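Local coordinates for spike protein P5 (PDB 1YQ5), which is a homotrimer that, with proteins P31 and P2, forms the spike complexes at the fivefold vertices of the phage PRD1 capsid and is essential for infectivity, at residues G2-S14 with L131-I143. Sequence-based numbering, arbitrary orientation.
Sequences GVTDALSLMYSTS and LSNYIINITAAKI
S8 and T139 face each other as a non-hydrogen-bonded pair of the antiparallel strands 5-11 and 135-142, and their hydroxyls join directly, S8 OG to T139 OG1 at 2.8 Å. With OG anti to the backbone N (chi1 -173°), the serine hydroxyl reaches across to T139; it also binds a water that donates to N137 OD1, so a polar chain runs along this face. Next to it the bent chain of selenomethionine M10 crosses N137, M10 CG lying 3.8 Å from N137 OD1. At the other end A6 CB meets A141 CB at 3.9 Å. L60, Y108 and L106 of a second subunit pack on A6, S8, T139 and A141, placing this part of the face against the trimer neighbour.

The opposite face carries L7, L9, Y11, I136 and I138 along its middle. Y11 and I136 extend side by side in the same direction, with I136 CD1 at the edge of the tyrosine ring, 4.1 Å from Y11 CD2. L124 and F122 of strand 119-126 contact I136 and I138 from the facing sheet, while Y11 OH binds the D30 carbonyl. This face ends in D5 and K142, which run alongside each other; D5 OD1 forms a salt bridge to K57, and K142 NZ one to the C-terminal carboxylate of N144.

Beyond the strand ends, the Y134 ring lies against the turn at S12 and T13: Y134 CE1 comes within 3.4 Å of S12 CA and Y134 CE2 within 3.6 Å of T13 CG2. A water over one face of this ring ties T13 N to Y134 O.

Paired backbone bonds, including a nearly straight one from Y11 N to I136 O (177°), thus join the first and last strands of this C-terminal jelly-roll domain of P5. The hydroxyl bond and bridging water satisfy polar side chains on the face that also meets the second subunit, while the larger aliphatic side chains of the strands' middle turn to the sandwich interior.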
# COMPACT_ATOMS: atom_id res chain seq x y z
N GLY A 2 15.90 12.26 -1.08
CA GLY A 2 14.75 12.82 -0.38
C GLY A 2 13.70 13.25 -1.37
O GLY A 2 13.87 13.07 -2.58
N VAL A 3 12.60 13.82 -0.88
CA VAL A 3 11.53 14.26 -1.75
C VAL A 3 11.40 15.78 -1.70
O VAL A 3 11.82 16.42 -0.73
CB VAL A 3 10.18 13.62 -1.34
CG1 VAL A 3 10.32 12.11 -1.34
CG2 VAL A 3 9.77 14.11 0.03
N THR A 4 10.83 16.36 -2.74
CA THR A 4 10.68 17.82 -2.81
C THR A 4 9.51 18.33 -1.98
O THR A 4 9.57 19.42 -1.41
CB THR A 4 10.47 18.28 -4.26
OG1 THR A 4 9.25 17.72 -4.77
CG2 THR A 4 11.63 17.81 -5.14
N ASP A 5 8.44 17.54 -1.91
CA ASP A 5 7.26 17.94 -1.16
C ASP A 5 6.63 16.76 -0.44
O ASP A 5 6.57 15.65 -0.97
CB ASP A 5 6.23 18.57 -2.08
CG ASP A 5 6.80 19.71 -2.89
OD1 ASP A 5 7.44 19.44 -3.93
OD2 ASP A 5 6.62 20.87 -2.48
N ALA A 6 6.16 17.01 0.77
CA ALA A 6 5.51 15.98 1.57
C ALA A 6 4.73 16.61 2.70
O ALA A 6 5.04 17.73 3.13
CB ALA A 6 6.56 15.01 2.13
N LEU A 7 3.72 15.90 3.17
CA LEU A 7 2.90 16.38 4.27
C LEU A 7 2.36 15.17 5.01
O LEU A 7 1.81 14.26 4.40
CB LEU A 7 1.74 17.23 3.74
CG LEU A 7 0.81 17.81 4.81
CD1 LEU A 7 1.61 18.77 5.67
CD2 LEU A 7 -0.35 18.55 4.15
N SER A 8 2.55 15.15 6.33
CA SER A 8 2.08 14.05 7.16
C SER A 8 1.18 14.65 8.23
O SER A 8 1.58 15.58 8.94
CB SER A 8 3.26 13.31 7.78
OG SER A 8 2.83 12.15 8.47
N LEU A 9 -0.04 14.12 8.34
CA LEU A 9 -1.01 14.64 9.29
C LEU A 9 -1.57 13.59 10.23
O LEU A 9 -1.64 12.40 9.90
CB LEU A 9 -2.18 15.28 8.54
CG LEU A 9 -1.88 16.25 7.39
CD1 LEU A 9 -3.16 16.54 6.63
CD2 LEU A 9 -1.27 17.53 7.95
N MSE A 10 -1.98 14.04 11.41
CA MSE A 10 -2.60 13.18 12.40
C MSE A 10 -3.98 13.81 12.61
O MSE A 10 -4.09 14.96 13.03
CB MSE A 10 -1.79 13.17 13.71
CG MSE A 10 -2.20 12.06 14.68
SE MSE A 10 -3.83 12.48 15.64
CE MSE A 10 -3.06 13.75 16.88
N TYR A 11 -5.01 13.04 12.28
CA TYR A 11 -6.40 13.48 12.34
C TYR A 11 -7.16 12.72 13.44
O TYR A 11 -7.13 11.49 13.47
CB TYR A 11 -7.02 13.19 10.97
CG TYR A 11 -8.29 13.92 10.61
CD1 TYR A 11 -8.36 15.32 10.63
CD2 TYR A 11 -9.40 13.22 10.14
CE1 TYR A 11 -9.50 15.99 10.17
CE2 TYR A 11 -10.54 13.88 9.68
CZ TYR A 11 -10.58 15.26 9.70
OH TYR A 11 -11.70 15.92 9.22
N SER A 12 -7.81 13.45 14.33
CA SER A 12 -8.57 12.84 15.43
C SER A 12 -9.68 13.80 15.85
O SER A 12 -9.77 14.91 15.32
CB SER A 12 -7.66 12.60 16.63
OG SER A 12 -7.28 13.83 17.22
N THR A 13 -10.50 13.39 16.80
CA THR A 13 -11.58 14.24 17.29
C THR A 13 -10.98 15.49 17.94
O THR A 13 -11.64 16.53 18.02
CB THR A 13 -12.46 13.53 18.34
OG1 THR A 13 -11.64 13.09 19.43
CG2 THR A 13 -13.18 12.35 17.71
N SER A 14 -9.74 15.38 18.40
CA SER A 14 -9.05 16.50 19.04
C SER A 14 -8.27 17.34 18.05
O SER A 14 -7.90 18.48 18.35
CB SER A 14 -8.08 15.98 20.11
OG SER A 14 -8.78 15.29 21.13
N LEU A 131 -17.58 6.23 14.17
CA LEU A 131 -16.24 6.27 14.76
C LEU A 131 -16.08 7.56 15.56
O LEU A 131 -16.23 8.65 15.01
CB LEU A 131 -15.17 6.21 13.68
CG LEU A 131 -15.21 5.02 12.71
CD1 LEU A 131 -14.08 5.15 11.70
CD2 LEU A 131 -15.08 3.72 13.49
N SER A 132 -15.80 7.44 16.85
CA SER A 132 -15.62 8.62 17.69
C SER A 132 -14.41 8.46 18.60
O SER A 132 -14.27 9.18 19.60
CB SER A 132 -16.88 8.86 18.54
OG SER A 132 -17.11 7.77 19.41
N ASN A 133 -13.52 7.53 18.25
CA ASN A 133 -12.32 7.27 19.04
C ASN A 133 -11.25 6.81 18.06
O ASN A 133 -10.63 5.77 18.23
CB ASN A 133 -12.61 6.18 20.07
CG ASN A 133 -11.37 5.70 20.80
OD1 ASN A 133 -10.52 6.50 21.20
ND2 ASN A 133 -11.25 4.38 20.97
N TYR A 134 -11.04 7.63 17.03
CA TYR A 134 -10.11 7.30 15.97
C TYR A 134 -8.82 8.09 15.91
O TYR A 134 -8.75 9.24 16.33
CB TYR A 134 -10.83 7.45 14.63
CG TYR A 134 -11.37 8.86 14.40
CD1 TYR A 134 -10.55 9.86 13.87
CD2 TYR A 134 -12.67 9.20 14.76
CE1 TYR A 134 -11.02 11.16 13.71
CE2 TYR A 134 -13.15 10.50 14.61
CZ TYR A 134 -12.31 11.48 14.08
OH TYR A 134 -12.76 12.77 13.93
N ILE A 135 -7.78 7.44 15.39
CA ILE A 135 -6.50 8.08 15.18
C ILE A 135 -6.25 7.80 13.71
O ILE A 135 -6.03 6.65 13.30
CB ILE A 135 -5.37 7.47 16.01
CG1 ILE A 135 -5.58 7.78 17.49
CG2 ILE A 135 -4.03 8.07 15.56
CD1 ILE A 135 -5.59 9.27 17.80
N ILE A 136 -6.33 8.85 12.90
CA ILE A 136 -6.14 8.73 11.47
C ILE A 136 -4.86 9.46 11.08
O ILE A 136 -4.62 10.59 11.50
CB ILE A 136 -7.33 9.35 10.70
CG1 ILE A 136 -8.61 8.56 11.03
CG2 ILE A 136 -7.06 9.34 9.20
CD1 ILE A 136 -9.87 9.15 10.42
N ASN A 137 -4.04 8.79 10.28
CA ASN A 137 -2.80 9.37 9.80
C ASN A 137 -2.88 9.41 8.29
O ASN A 137 -3.24 8.42 7.64
CB ASN A 137 -1.60 8.54 10.25
CG ASN A 137 -1.26 8.76 11.71
OD1 ASN A 137 -0.67 9.78 12.08
ND2 ASN A 137 -1.65 7.81 12.55
N ILE A 138 -2.55 10.57 7.72
CA ILE A 138 -2.57 10.76 6.28
C ILE A 138 -1.23 11.37 5.88
O ILE A 138 -0.83 12.41 6.39
CB ILE A 138 -3.71 11.71 5.87
CG1 ILE A 138 -5.06 11.06 6.19
CG2 ILE A 138 -3.60 12.05 4.39
CD1 ILE A 138 -6.26 11.98 6.01
N THR A 139 -0.54 10.69 4.97
CA THR A 139 0.76 11.16 4.50
C THR A 139 0.84 11.11 2.98
O THR A 139 0.48 10.11 2.36
CB THR A 139 1.90 10.31 5.09
OG1 THR A 139 1.89 10.42 6.52
CG2 THR A 139 3.25 10.77 4.55
N ALA A 140 1.32 12.19 2.39
CA ALA A 140 1.48 12.26 0.95
C ALA A 140 2.85 12.84 0.64
O ALA A 140 3.31 13.78 1.30
CB ALA A 140 0.39 13.13 0.34
N ALA A 141 3.52 12.27 -0.36
CA ALA A 141 4.84 12.74 -0.75
C ALA A 141 4.97 12.69 -2.27
O ALA A 141 4.58 11.71 -2.90
CB ALA A 141 5.92 11.88 -0.11
N LYS A 142 5.51 13.76 -2.84
CA LYS A 142 5.72 13.83 -4.27
C LYS A 142 7.05 13.14 -4.52
O LYS A 142 8.09 13.63 -4.08
CB LYS A 142 5.81 15.30 -4.71
CG LYS A 142 5.95 15.51 -6.22
CD LYS A 142 6.01 16.99 -6.55
CE LYS A 142 6.00 17.23 -8.05
NZ LYS A 142 7.15 16.57 -8.73
N ILE A 143 7.04 11.99 -5.19
CA ILE A 143 8.29 11.28 -5.43
C ILE A 143 8.92 11.53 -6.80
O ILE A 143 10.01 11.05 -7.07
CB ILE A 143 8.14 9.76 -5.22
CG1 ILE A 143 7.30 9.15 -6.34
CG2 ILE A 143 7.48 9.48 -3.87
CD1 ILE A 143 7.41 7.64 -6.40
O HOH W 1 10.43 14.51 -5.05
O HOH W 2 1.34 10.97 10.46
O HOH W 3 -10.25 10.82 17.95
O HOH W 4 -12.49 10.82 20.69